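Glycosyl hydrolase, family 31/fibronectin type III domain protein (Clostridium perfringens, PDB 4LKS) binds galactose through a calcium-containing family 32 carbohydrate-binding module, which probably helps direct its parent family 31 glycoside hydrolase to galactose-bearing glycans. Local coordinates at residues Thr32-Ala35 with Tyr39-Asn42; Asn49-Ser54 with Leu82-Ser87; Gly112-Asn117 with Gly127-Arg132. All coordinates share one frame; numbering follows the deposited sequence.

Contact 1: residues Thr32-Ala35 with Tyr39-Asn42; sequences TSEA and YKEN. With CA (calcium ion), chain C.
Glu34 reaches across to the backbone of Tyr39 and Lys40, and one of its carboxylate oxygens carries almost the whole contact. OE2 accepts the amide hydrogen of Lys40 through its anti lone pair, with Lys40 N and Glu34 OE2 2.8 Å apart and a nearly straight N-H...O angle of 172°. The same oxygen lies 3.4 Å from Tyr39 CA and 3.4 Å from Lys40 CG, and it sits at the edge of the Tyr39 ring, near the ring plane. The Glu34 chain is extended beyond CG (chi2 161°), which gives the carboxylate the reach to meet this N-H.

Across the contact, Glu34 and Lys40 side chains are linked through water rather than by a salt bridge. Lys40 NZ stays 4.3 Å from Glu34 OE2 and pairs directly with its neighbour, Glu41 OE2, at 2.9 Å on the syn side of that carboxylate, 31° out of its plane. One water donates both to Glu34 OE2 and to Glu41 OE1 while accepting from Lys40 NZ. It thus mediates between two acidic groups that would probably repel each other, Glu34 OE2 and Glu41 OE1 being 4.2 Å apart. A second water links Glu34 OE1 to the same ammonium group. Lys40 NZ therefore has three oxygen partners, and each oxygen of Glu34 has at least one donor.

Further along, Asn42 N donates to Tyr39 O, within the 3-10 segment that begins at Lys40. Asn42 O binds calcium at 2.3 Å, while its side-chain ND2 donates to Ile51 O. Asp45, Asp47, Thr50 and Ala160 complete the metal site. A surface glutamate thus holds the start of a 3-10 segment from which Asn42 supplies a backbone carbonyl to the calcium site of this F5/8 type C domain.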
ATOM      1  N   THR A  32      -4.882  -8.768  -6.104  1.00 10.80           N
ATOM      2  CA  THR A  32      -4.913 -10.230  -6.128  1.00 11.80           C
ATOM      3  C   THR A  32      -6.300 -10.738  -5.754  1.00 12.88           C
ATOM      4  O   THR A  32      -6.840 -11.666  -6.380  1.00 14.34           O
ATOM      5  CB  THR A  32      -3.916 -10.796  -5.139  1.00 11.83           C
ATOM      6  OG1 THR A  32      -2.626 -10.205  -5.362  1.00 12.47           O
ATOM      7  CG2 THR A  32      -3.822 -12.302  -5.296  1.00 13.94           C
ATOM      8  N   SER A  33      -6.875 -10.123  -4.730  1.00 10.41           N
ATOM      9  CA  SER A  33      -8.211 -10.476  -4.287  1.00 12.88           C
ATOM     10  C   SER A  33      -8.785  -9.327  -3.477  1.00 12.98           C
ATOM     11  O   SER A  33      -8.055  -8.400  -3.098  1.00 11.50           O
ATOM     12  CB  SER A  33      -8.185 -11.763  -3.468  1.00 12.79           C
ATOM     13  OG  SER A  33      -7.404 -11.639  -2.298  1.00 12.17           O
ATOM     14  N   GLU A  34     -10.089  -9.393  -3.223  1.00 13.42           N
ATOM     15  CA  GLU A  34     -10.807  -8.379  -2.464  1.00 12.64           C
ATOM     16  C   GLU A  34     -11.855  -9.104  -1.628  1.00 16.92           C
ATOM     17  O   GLU A  34     -12.472 -10.060  -2.096  1.00 25.21           O
ATOM     18  CB  GLU A  34     -11.495  -7.388  -3.408  1.00 12.83           C
ATOM     19  CG  GLU A  34     -10.550  -6.581  -4.300  1.00 14.76           C
ATOM     20  CD  GLU A  34     -11.265  -5.973  -5.488  1.00 18.38           C
ATOM     21  OE1 GLU A  34     -11.584  -6.723  -6.437  1.00 24.76           O
ATOM     22  OE2 GLU A  34     -11.531  -4.754  -5.474  1.00 12.92           O
ATOM     23  N   ALA A  35     -12.046  -8.660  -0.392  1.00 11.72           N
ATOM     24  CA  ALA A  35     -13.041  -9.252   0.500  1.00 14.11           C
ATOM     25  C   ALA A  35     -14.171  -8.277   0.750  1.00 20.11           C
ATOM     26  O   ALA A  35     -13.947  -7.069   0.806  1.00 14.14           O
ATOM     27  CB  ALA A  35     -12.412  -9.622   1.814  1.00 14.14           C
ATOM     28  N   TYR A  39     -12.976  -2.940  -1.371  1.00  9.06           N
ATOM     29  CA  TYR A  39     -12.493  -2.993  -2.741  1.00  9.38           C
ATOM     30  C   TYR A  39     -11.144  -2.305  -2.910  1.00 10.17           C
ATOM     31  O   TYR A  39     -10.765  -1.442  -2.111  1.00 10.91           O
ATOM     32  CB  TYR A  39     -13.519  -2.354  -3.682  1.00 12.16           C
ATOM     33  CG  TYR A  39     -14.902  -2.950  -3.553  1.00 16.46           C
ATOM     34  CD1 TYR A  39     -15.111  -4.304  -3.767  1.00 19.03           C
ATOM     35  CD2 TYR A  39     -15.991  -2.155  -3.227  1.00 19.44           C
ATOM     36  CE1 TYR A  39     -16.379  -4.860  -3.647  1.00 18.48           C
ATOM     37  CE2 TYR A  39     -17.260  -2.701  -3.110  1.00 23.25           C
ATOM     38  CZ  TYR A  39     -17.438  -4.054  -3.322  1.00 24.33           C
ATOM     39  OH  TYR A  39     -18.690  -4.617  -3.211  1.00 28.50           O
ATOM     40  N   LYS A  40     -10.431  -2.686  -3.969  1.00 10.03           N
ATOM     41  CA  LYS A  40      -9.123  -2.117  -4.263  1.00 10.38           C
ATOM     42  C   LYS A  40      -9.140  -0.583  -4.354  1.00 10.52           C
ATOM     43  O   LYS A  40      -8.184   0.082  -3.927  1.00 10.58           O
ATOM     44  CB  LYS A  40      -8.548  -2.749  -5.539  1.00  9.10           C
ATOM     45  CG  LYS A  40      -9.341  -2.492  -6.809  1.00 11.08           C
ATOM     46  CD  LYS A  40      -8.841  -3.403  -7.937  1.00 11.82           C
ATOM     47  CE  LYS A  40      -9.393  -2.984  -9.288  1.00 14.94           C
ATOM     48  NZ  LYS A  40     -10.874  -3.187  -9.399  1.00 18.49           N
ATOM     49  N   GLU A  41     -10.228  -0.012  -4.864  1.00 10.03           N
ATOM     50  CA  GLU A  41     -10.300   1.439  -5.054  1.00 10.29           C
ATOM     51  C   GLU A  41     -10.220   2.178  -3.714  1.00  8.59           C
ATOM     52  O   GLU A  41      -9.748   3.336  -3.636  1.00 11.13           O
ATOM     53  CB  GLU A  41     -11.598   1.807  -5.789  1.00 10.53           C
ATOM     54  CG  GLU A  41     -11.682   1.333  -7.252  1.00 14.20           C
ATOM     55  CD  GLU A  41     -12.060  -0.142  -7.433  1.00 16.24           C
ATOM     56  OE1 GLU A  41     -12.502  -0.807  -6.467  1.00 13.08           O
ATOM     57  OE2 GLU A  41     -11.922  -0.638  -8.576  1.00 15.99           O
ATOM     58  N   ASN A  42     -10.642   1.492  -2.654  1.00 10.20           N
ATOM     59  CA  ASN A  42     -10.614   2.064  -1.315  1.00  9.29           C
ATOM     60  C   ASN A  42      -9.199   2.360  -0.841  1.00  9.04           C
ATOM     61  O   ASN A  42      -9.005   3.104   0.132  1.00 10.58           O
ATOM     62  CB  ASN A  42     -11.288   1.118  -0.317  1.00  9.99           C
ATOM     63  CG  ASN A  42     -12.789   1.005  -0.520  1.00 10.41           C
ATOM     64  OD1 ASN A  42     -13.369   1.647  -1.404  1.00 13.66           O
ATOM     65  ND2 ASN A  42     -13.424   0.181   0.303  1.00 13.06           N
TER
HETATM   66 CA    CA C 201      -9.340   4.463   1.923  0.63  9.62          CA
HETATM   67  O   HOH W   1     -13.080  -3.483  -7.333  1.00 18.25           O
HETATM   68  O   HOH W   2     -11.216  -6.030  -8.799  1.00 21.06           O

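Contact 2: residues Asn49-Ser54 with Leu82-Ser87; sequences NTIWHS and LPRQNS. With CA (calcium ion), chain C; GAL (beta-D-galactopyranose), chain D.
His53 and Arg84 meet beside the sugar, where Arg84 NH1 comes to the edge of the imidazole, near its plane, 3.3 Å from His53 CD2; the two planes are 85° apart. Both bond galactose O4: His53 NE2 lies 2.7 Å from it, and Arg84 NH1 donates to it more loosely. Arg84 also grips O3 with two nitrogens, NH2 at 3.0 Å and NH1 at 3.1 Å, and NH2 makes a weak bond to O2.

The next shell fixes these groups. Ile51 CD1 rests over one face of the guanidinium and Ser87 CB over the opposite one, while Arg84 NE donates to Asn86 OD1 at 3.2 Å. With CG anti to the backbone N (chi1 -175°) and the chain extended from CG to NE, the guanidinium is carried out to the sugar. His53 ND1 donates to Ser54 O at 2.7 Å, almost exactly in the ring plane and onto a carbonyl lone pair, which limits rotation of the ring.

Farther out, Thr50, just ahead of strand 52-53, binds calcium through both O and OG1. Tyr56, Asn89 and Tyr156 complete the pocket, in which a histidine and an arginine converge on the axial O4 that marks galactose, consistent with galactose recognition by a family 32 module.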
ATOM      1  N   ASN A  49     -11.159   5.978   6.323  1.00 10.12           N
ATOM      2  CA  ASN A  49     -12.165   5.060   6.860  1.00  9.87           C
ATOM      3  C   ASN A  49     -12.519   3.887   5.962  1.00 12.29           C
ATOM      4  O   ASN A  49     -13.245   2.982   6.373  1.00 14.74           O
ATOM      5  CB  ASN A  49     -13.446   5.816   7.224  1.00 11.87           C
ATOM      6  CG  ASN A  49     -13.276   6.646   8.465  1.00 13.46           C
ATOM      7  OD1 ASN A  49     -12.614   6.216   9.409  1.00 15.58           O
ATOM      8  ND2 ASN A  49     -13.836   7.858   8.463  1.00 14.24           N
ATOM      9  N   THR A  50     -12.023   3.910   4.735  1.00 11.11           N
ATOM     10  CA  THR A  50     -12.294   2.830   3.801  1.00 10.58           C
ATOM     11  C   THR A  50     -11.003   2.051   3.586  1.00 11.61           C
ATOM     12  O   THR A  50      -9.912   2.615   3.642  1.00 12.44           O
ATOM     13  CB  THR A  50     -12.788   3.361   2.450  1.00 10.55           C
ATOM     14  OG1 THR A  50     -11.780   4.202   1.885  1.00 11.35           O
ATOM     15  CG2 THR A  50     -14.087   4.172   2.620  1.00 12.06           C
ATOM     16  N   ILE A  51     -11.121   0.753   3.337  1.00  9.99           N
ATOM     17  CA  ILE A  51      -9.932  -0.060   3.124  1.00 11.29           C
ATOM     18  C   ILE A  51     -10.071  -1.006   1.957  1.00 10.27           C
ATOM     19  O   ILE A  51     -11.177  -1.434   1.615  1.00  9.98           O
ATOM     20  CB  ILE A  51      -9.570  -0.915   4.356  1.00 10.52           C
ATOM     21  CG1 ILE A  51     -10.663  -1.946   4.651  1.00 10.70           C
ATOM     22  CG2 ILE A  51      -9.300  -0.033   5.573  1.00 12.97           C
ATOM     23  CD1 ILE A  51     -10.293  -2.919   5.755  1.00 13.65           C
ATOM     24  N   TRP A  52      -8.943  -1.311   1.328  1.00  9.55           N
ATOM     25  CA  TRP A  52      -8.837  -2.533   0.540  1.00  8.13           C
ATOM     26  C   TRP A  52      -8.459  -3.644   1.508  1.00  8.73           C
ATOM     27  O   TRP A  52      -7.623  -3.433   2.391  1.00  8.71           O
ATOM     28  CB  TRP A  52      -7.759  -2.398  -0.539  1.00  9.73           C
ATOM     29  CG  TRP A  52      -7.356  -3.732  -1.108  1.00  9.34           C
ATOM     30  CD1 TRP A  52      -8.166  -4.626  -1.747  1.00 10.35           C
ATOM     31  CD2 TRP A  52      -6.049  -4.325  -1.081  1.00  9.14           C
ATOM     32  NE1 TRP A  52      -7.451  -5.739  -2.114  1.00 10.56           N
ATOM     33  CE2 TRP A  52      -6.148  -5.580  -1.725  1.00 10.15           C
ATOM     34  CE3 TRP A  52      -4.805  -3.918  -0.581  1.00  9.28           C
ATOM     35  CZ2 TRP A  52      -5.048  -6.435  -1.880  1.00  9.69           C
ATOM     36  CZ3 TRP A  52      -3.704  -4.771  -0.742  1.00 11.56           C
ATOM     37  CH2 TRP A  52      -3.840  -6.012  -1.385  1.00 11.43           C
ATOM     38  N   HIS A  53      -9.075  -4.816   1.356  1.00  8.95           N
ATOM     39  CA  HIS A  53      -8.738  -5.984   2.162  1.00  8.27           C
ATOM     40  C   HIS A  53      -8.751  -7.186   1.235  1.00  9.62           C
ATOM     41  O   HIS A  53      -9.687  -7.359   0.453  1.00 12.00           O
ATOM     42  CB  HIS A  53      -9.783  -6.163   3.276  1.00 10.31           C
ATOM     43  CG  HIS A  53      -9.365  -7.074   4.391  1.00 11.19           C
ATOM     44  ND1 HIS A  53      -9.083  -8.411   4.211  1.00 13.00           N
ATOM     45  CD2 HIS A  53      -9.241  -6.844   5.725  1.00 10.97           C
ATOM     46  CE1 HIS A  53      -8.778  -8.961   5.376  1.00 13.08           C
ATOM     47  NE2 HIS A  53      -8.875  -8.031   6.309  1.00 14.13           N
ATOM     48  N   SER A  54      -7.699  -7.997   1.291  1.00 10.92           N
ATOM     49  CA  SER A  54      -7.623  -9.175   0.440  1.00 11.41           C
ATOM     50  C   SER A  54      -8.504 -10.283   1.028  1.00 13.58           C
ATOM     51  O   SER A  54      -8.972 -10.184   2.171  1.00 12.74           O
ATOM     52  CB  SER A  54      -6.158  -9.629   0.255  1.00 10.40           C
ATOM     53  OG  SER A  54      -5.563 -10.084   1.458  1.00 10.91           O
ATOM     54  N   LEU A  82      -0.952   3.754   4.971  1.00  7.72           N
ATOM     55  CA  LEU A  82      -1.814   4.000   6.130  1.00 10.36           C
ATOM     56  C   LEU A  82      -2.538   2.715   6.481  1.00  7.82           C
ATOM     57  O   LEU A  82      -3.339   2.212   5.692  1.00  9.80           O
ATOM     58  CB  LEU A  82      -2.826   5.118   5.848  1.00  8.88           C
ATOM     59  CG  LEU A  82      -3.771   5.441   7.015  1.00  9.61           C
ATOM     60  CD1 LEU A  82      -2.998   6.054   8.173  1.00 12.79           C
ATOM     61  CD2 LEU A  82      -4.902   6.370   6.563  1.00 11.51           C
ATOM     62  N   PRO A  83      -2.226   2.146   7.650  1.00  9.80           N
ATOM     63  CA  PRO A  83      -2.939   0.922   8.022  1.00 10.98           C
ATOM     64  C   PRO A  83      -4.379   1.203   8.415  1.00 11.43           C
ATOM     65  O   PRO A  83      -4.754   2.337   8.744  1.00 12.26           O
ATOM     66  CB  PRO A  83      -2.156   0.397   9.236  1.00 13.30           C
ATOM     67  CG  PRO A  83      -1.426   1.577   9.769  1.00 16.91           C
ATOM     68  CD  PRO A  83      -1.183   2.516   8.618  1.00 12.26           C
ATOM     69  N   ARG A  84      -5.173   0.145   8.341  1.00 11.41           N
ATOM     70  CA  ARG A  84      -6.539   0.115   8.832  1.00 12.91           C
ATOM     71  C   ARG A  84      -6.627   0.744  10.218  1.00 13.24           C
ATOM     72  O   ARG A  84      -5.811   0.443  11.103  1.00 13.74           O
ATOM     73  CB  ARG A  84      -6.981  -1.344   8.879  1.00 13.38           C
ATOM     74  CG  ARG A  84      -8.415  -1.572   9.255  1.00 14.70           C
ATOM     75  CD  ARG A  84      -8.695  -3.054   9.177  1.00 17.10           C
ATOM     76  NE  ARG A  84     -10.117  -3.338   9.279  1.00 16.13           N
ATOM     77  CZ  ARG A  84     -10.647  -4.528   9.042  1.00 18.22           C
ATOM     78  NH1 ARG A  84      -9.867  -5.550   8.704  1.00 17.05           N
ATOM     79  NH2 ARG A  84     -11.957  -4.695   9.145  1.00 18.98           N
ATOM     80  N   GLN A  85      -7.605   1.627  10.405  1.00 13.08           N
ATOM     81  CA  GLN A  85      -7.680   2.429  11.629  1.00 13.23           C
ATOM     82  C   GLN A  85      -8.441   1.771  12.774  1.00 24.97           C
ATOM     83  O   GLN A  85      -8.175   2.064  13.939  1.00 31.23           O
ATOM     84  CB  GLN A  85      -8.287   3.804  11.330  1.00 15.82           C
ATOM     85  CG  GLN A  85      -7.427   4.661  10.422  1.00 15.28           C
ATOM     86  CD  GLN A  85      -6.120   5.065  11.070  1.00 17.46           C
ATOM     87  OE1 GLN A  85      -6.104   5.851  12.016  1.00 22.14           O
ATOM     88  NE2 GLN A  85      -5.011   4.528  10.565  1.00 16.18           N
ATOM     89  N   ASN A  86      -9.380   0.887  12.446  1.00 20.15           N
ATOM     90  CA  ASN A  86     -10.256   0.300  13.465  1.00 24.44           C
ATOM     91  C   ASN A  86      -9.890  -1.129  13.850  1.00 28.09           C
ATOM     92  O   ASN A  86     -10.507  -1.716  14.743  1.00 33.29           O
ATOM     93  CB  ASN A  86     -11.716   0.337  13.003  1.00 26.14           C
ATOM     94  CG  ASN A  86     -11.974  -0.563  11.803  1.00 43.68           C
ATOM     95  OD1 ASN A  86     -11.089  -0.783  10.975  1.00 35.17           O
ATOM     96  ND2 ASN A  86     -13.192  -1.087  11.705  1.00 49.62           N
ATOM     97  N   SER A  87      -8.889  -1.689  13.181  1.00 22.05           N
ATOM     98  CA  SER A  87      -8.529  -3.087  13.372  1.00 20.22           C
ATOM     99  C   SER A  87      -7.123  -3.334  12.851  1.00 21.80           C
ATOM    100  O   SER A  87      -6.686  -2.675  11.912  1.00 20.67           O
ATOM    101  CB  SER A  87      -9.514  -3.990  12.623  1.00 21.41           C
ATOM    102  OG  SER A  87      -9.030  -5.321  12.543  1.00 23.61           O
TER
HETATM  103 CA    CA C 201      -9.340   4.463   1.923  0.63  9.62          CA
HETATM  104  C1  GAL D 202     -12.905  -9.635  10.523  1.00 39.53           C
HETATM  105  C2  GAL D 202     -12.730  -8.288   9.796  1.00 29.99           C
HETATM  106  C3  GAL D 202     -12.528  -8.507   8.304  1.00 25.64           C
HETATM  107  C4  GAL D 202     -11.324  -9.438   8.086  1.00 21.98           C
HETATM  108  C5  GAL D 202     -11.569 -10.737   8.826  1.00 23.07           C
HETATM  109  C6  GAL D 202     -10.386 -11.706   8.777  1.00 27.58           C
HETATM  110  O1  GAL D 202     -12.969  -9.450  11.911  1.00 43.90           O
HETATM  111  O2  GAL D 202     -13.865  -7.429   9.951  1.00 29.57           O
HETATM  112  O3  GAL D 202     -12.254  -7.270   7.651  1.00 20.30           O
HETATM  113  O4  GAL D 202     -10.144  -8.832   8.609  1.00 19.41           O
HETATM  114  O5  GAL D 202     -11.798 -10.490  10.235  1.00 26.40           O
HETATM  115  O6  GAL D 202     -10.693 -12.932   9.430  1.00 31.63           O

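Contact 3: residues Gly112-Asn117 with Gly127-Arg132; sequences GNLEVN and GYNPIR
Leu114 points its side chain at Asn129 and Ile131, and its atoms can be followed outward one by one. Leu114 CB already lies 4.1 Å from Asn129 OD1. Beyond it, CG stands anti to the carbonyl carbon (chi1 -63°), and the fork it carries opens onto the side of the asparagine. Leu114 CD1 approaches Asn129 CB, also at 4.1 Å. Leu114 CD2 makes the closest approach: it comes 3.9 Å from Asn129 OD1, touches Asn129 CB, and reaches on to Ile131 CG1 at 4.4 Å. The leucine thus leans with both methyls against the aliphatic root of Asn129, and one of them continues to the isoleucine two residues on. Tyr95 touches both Leu114 and Ile131, and Tyr81 adds another aromatic neighbour to the leucine.

Although the leucine methyls pack against its CB and OD1, Asn129 has polar partners at both ends of its amide. A water donates to Asn129 OD1 at 2.8 Å and to Glu115 O at 2.8 Å, bridging the two segments. Asn129 ND2 donates to Gly127 O at 2.9 Å, in a bent bond whose donor lies 39° above the carbonyl plane, and also to Asn125 O. These bonds fix the rotation of the amide and tie it to the loop that precedes its strand.

The backbones themselves belong to different sheets. Leu114 pairs with Thr93 just past strand 107-113, the outer strand of the five-stranded sheet, whereas Asn129 and Ile131 pair with Tyr81 and Ile79, placing strand 129-138 at the border of the four-stranded one. What joins them here is side-chain packing, with a bridging water, at one margin of the beta-sandwich of this F5/8 type C domain, where the outermost strands of its two sheets come together.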
ATOM      1  N   GLY A 112      11.025  -3.917   2.138  1.00  9.31           N
ATOM      2  CA  GLY A 112      11.265  -3.366   3.451  1.00  9.25           C
ATOM      3  C   GLY A 112      10.284  -3.882   4.477  1.00  8.79           C
ATOM      4  O   GLY A 112       9.415  -4.700   4.172  1.00 10.17           O
ATOM      5  N   ASN A 113      10.435  -3.387   5.697  1.00  9.07           N
ATOM      6  CA  ASN A 113       9.585  -3.795   6.795  1.00 11.39           C
ATOM      7  C   ASN A 113       9.050  -2.580   7.518  1.00 10.37           C
ATOM      8  O   ASN A 113       9.651  -1.501   7.469  1.00 12.75           O
ATOM      9  CB  ASN A 113      10.359  -4.683   7.773  1.00 11.89           C
ATOM     10  CG  ASN A 113      10.686  -6.039   7.187  1.00 11.26           C
ATOM     11  OD1 ASN A 113       9.944  -7.015   7.365  1.00 13.29           O
ATOM     12  ND2 ASN A 113      11.795  -6.113   6.470  1.00 12.40           N
ATOM     13  N   LEU A 114       7.916  -2.763   8.184  1.00  9.86           N
ATOM     14  CA  LEU A 114       7.321  -1.721   9.006  1.00 10.63           C
ATOM     15  C   LEU A 114       7.278  -2.210  10.447  1.00 11.49           C
ATOM     16  O   LEU A 114       6.991  -3.377  10.713  1.00 13.14           O
ATOM     17  CB  LEU A 114       5.922  -1.354   8.506  1.00 12.24           C
ATOM     18  CG  LEU A 114       5.854  -0.767   7.089  1.00 10.80           C
ATOM     19  CD1 LEU A 114       4.412  -0.479   6.709  1.00 11.57           C
ATOM     20  CD2 LEU A 114       6.701   0.505   6.962  1.00 12.31           C
ATOM     21  N   GLU A 115       7.595  -1.311  11.368  1.00 14.53           N
ATOM     22  CA  GLU A 115       7.728  -1.656  12.776  1.00 14.23           C
ATOM     23  C   GLU A 115       6.410  -2.094  13.400  1.00 14.38           C
ATOM     24  O   GLU A 115       5.360  -1.478  13.180  1.00 13.84           O
ATOM     25  CB  GLU A 115       8.278  -0.450  13.527  1.00 18.09           C
ATOM     26  CG  GLU A 115       8.562  -0.682  14.991  1.00 25.55           C
ATOM     27  CD  GLU A 115       9.123   0.563  15.650  1.00 46.26           C
ATOM     28  OE1 GLU A 115       9.583   1.464  14.910  1.00 41.86           O
ATOM     29  OE2 GLU A 115       9.097   0.646  16.898  1.00 39.80           O
ATOM     30  N   VAL A 116       6.477  -3.155  14.200  1.00 14.32           N
ATOM     31  CA  VAL A 116       5.308  -3.692  14.886  1.00 15.44           C
ATOM     32  C   VAL A 116       5.323  -3.241  16.349  1.00 17.46           C
ATOM     33  O   VAL A 116       6.391  -3.003  16.917  1.00 17.52           O
ATOM     34  CB  VAL A 116       5.276  -5.228  14.773  1.00 17.94           C
ATOM     35  CG1 VAL A 116       4.099  -5.811  15.514  1.00 24.36           C
ATOM     36  CG2 VAL A 116       5.210  -5.647  13.310  1.00 17.60           C
ATOM     37  N   ASN A 117       4.145  -3.079  16.949  1.00 16.36           N
ATOM     38  CA  ASN A 117       4.077  -2.719  18.362  1.00 18.87           C
ATOM     39  C   ASN A 117       4.627  -3.808  19.292  1.00 19.50           C
ATOM     40  O   ASN A 117       4.960  -4.914  18.856  1.00 20.51           O
ATOM     41  CB  ASN A 117       2.656  -2.300  18.774  1.00 17.04           C
ATOM     42  CG  ASN A 117       1.653  -3.453  18.749  1.00 17.99           C
ATOM     43  OD1 ASN A 117       2.005  -4.610  18.530  1.00 22.87           O
ATOM     44  ND2 ASN A 117       0.388  -3.126  18.982  1.00 23.88           N
ATOM     45  N   GLY A 127      -0.471   5.590  12.195  1.00 13.37           N
ATOM     46  CA  GLY A 127      -0.726   6.603  11.183  1.00 13.31           C
ATOM     47  C   GLY A 127       0.027   6.324   9.892  1.00 10.58           C
ATOM     48  O   GLY A 127       0.265   5.170   9.541  1.00 11.45           O
ATOM     49  N   TYR A 128       0.393   7.379   9.171  1.00 11.07           N
ATOM     50  CA  TYR A 128       1.066   7.203   7.885  1.00  8.21           C
ATOM     51  C   TYR A 128       2.490   6.708   8.078  1.00 11.16           C
ATOM     52  O   TYR A 128       3.291   7.341   8.768  1.00 12.04           O
ATOM     53  CB  TYR A 128       1.041   8.508   7.066  1.00 10.02           C
ATOM     54  CG  TYR A 128      -0.366   8.941   6.706  1.00  9.46           C
ATOM     55  CD1 TYR A 128      -1.011   8.428   5.596  1.00 10.14           C
ATOM     56  CD2 TYR A 128      -1.055   9.853   7.500  1.00 11.58           C
ATOM     57  CE1 TYR A 128      -2.308   8.812   5.271  1.00 11.01           C
ATOM     58  CE2 TYR A 128      -2.341  10.248   7.186  1.00 14.05           C
ATOM     59  CZ  TYR A 128      -2.962   9.728   6.072  1.00 13.19           C
ATOM     60  OH  TYR A 128      -4.249  10.114   5.769  1.00 15.60           O
ATOM     61  N   ASN A 129       2.794   5.567   7.469  1.00  9.21           N
ATOM     62  CA  ASN A 129       4.129   4.975   7.519  1.00 10.23           C
ATOM     63  C   ASN A 129       4.865   5.306   6.217  1.00  9.12           C
ATOM     64  O   ASN A 129       4.535   4.765   5.166  1.00  9.34           O
ATOM     65  CB  ASN A 129       4.023   3.442   7.648  1.00  7.84           C
ATOM     66  CG  ASN A 129       3.698   2.965   9.061  1.00  8.24           C
ATOM     67  OD1 ASN A 129       4.537   2.316   9.713  1.00 11.23           O
ATOM     68  ND2 ASN A 129       2.485   3.249   9.532  1.00 10.52           N
ATOM     69  N   PRO A 130       5.853   6.211   6.266  1.00  8.46           N
ATOM     70  CA  PRO A 130       6.546   6.585   5.030  1.00  8.56           C
ATOM     71  C   PRO A 130       7.530   5.529   4.543  1.00  9.95           C
ATOM     72  O   PRO A 130       8.207   4.866   5.332  1.00 11.35           O
ATOM     73  CB  PRO A 130       7.293   7.871   5.410  1.00  9.58           C
ATOM     74  CG  PRO A 130       7.446   7.786   6.889  1.00 19.47           C
ATOM     75  CD  PRO A 130       6.221   7.087   7.392  1.00 11.22           C
ATOM     76  N   ILE A 131       7.580   5.384   3.230  1.00  8.93           N
ATOM     77  CA  ILE A 131       8.483   4.469   2.534  1.00  9.25           C
ATOM     78  C   ILE A 131       9.162   5.251   1.415  1.00  8.92           C
ATOM     79  O   ILE A 131       8.511   5.621   0.436  1.00  9.13           O
ATOM     80  CB  ILE A 131       7.700   3.272   1.935  1.00  6.78           C
ATOM     81  CG1 ILE A 131       7.009   2.466   3.045  1.00  8.62           C
ATOM     82  CG2 ILE A 131       8.633   2.382   1.112  1.00 10.07           C
ATOM     83  CD1 ILE A 131       6.011   1.451   2.536  1.00  9.19           C
ATOM     84  N   ARG A 132      10.462   5.515   1.564  1.00  9.92           N
ATOM     85  CA  ARG A 132      11.196   6.270   0.553  1.00  9.04           C
ATOM     86  C   ARG A 132      11.924   5.339  -0.400  1.00  9.48           C
ATOM     87  O   ARG A 132      12.238   4.194  -0.071  1.00 10.85           O
ATOM     88  CB  ARG A 132      12.183   7.253   1.197  1.00 13.63           C
ATOM     89  CG  ARG A 132      13.363   6.594   1.887  1.00 19.58           C
ATOM     90  CD  ARG A 132      14.197   7.603   2.678  1.00 24.54           C
ATOM     91  NE  ARG A 132      14.985   8.485   1.820  1.00 24.33           N
ATOM     92  CZ  ARG A 132      16.243   8.246   1.453  1.00 26.34           C
ATOM     93  NH1 ARG A 132      16.863   7.147   1.870  1.00 21.28           N
ATOM     94  NH2 ARG A 132      16.887   9.109   0.674  1.00 25.72           N
TER
HETATM   95  O   HOH W   3       4.950   1.078  12.187  1.00 15.37           O

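From the N terminus, contact 1 closes a tight loop soon after strand 26-31, within the connection to strand 52-53. Contact 2 opens only after it and spans a longer excursion through strands 64-70 and 73-82, bringing the rim of the four-stranded sheet to the loop beyond strand 73-82. Contact 3 follows, joining the ends of the loop between strands 107-113 and 129-138. The three loops run in series and none crosses another. Contacts 1 and 2 share the calcium and touch through Ala35 and His53. Contact 2 abuts contact 3 where Leu82 and Pro83 pack against Gly127 and Tyr128, whereas contacts 1 and 3 lie on opposite sides of the domain's centre.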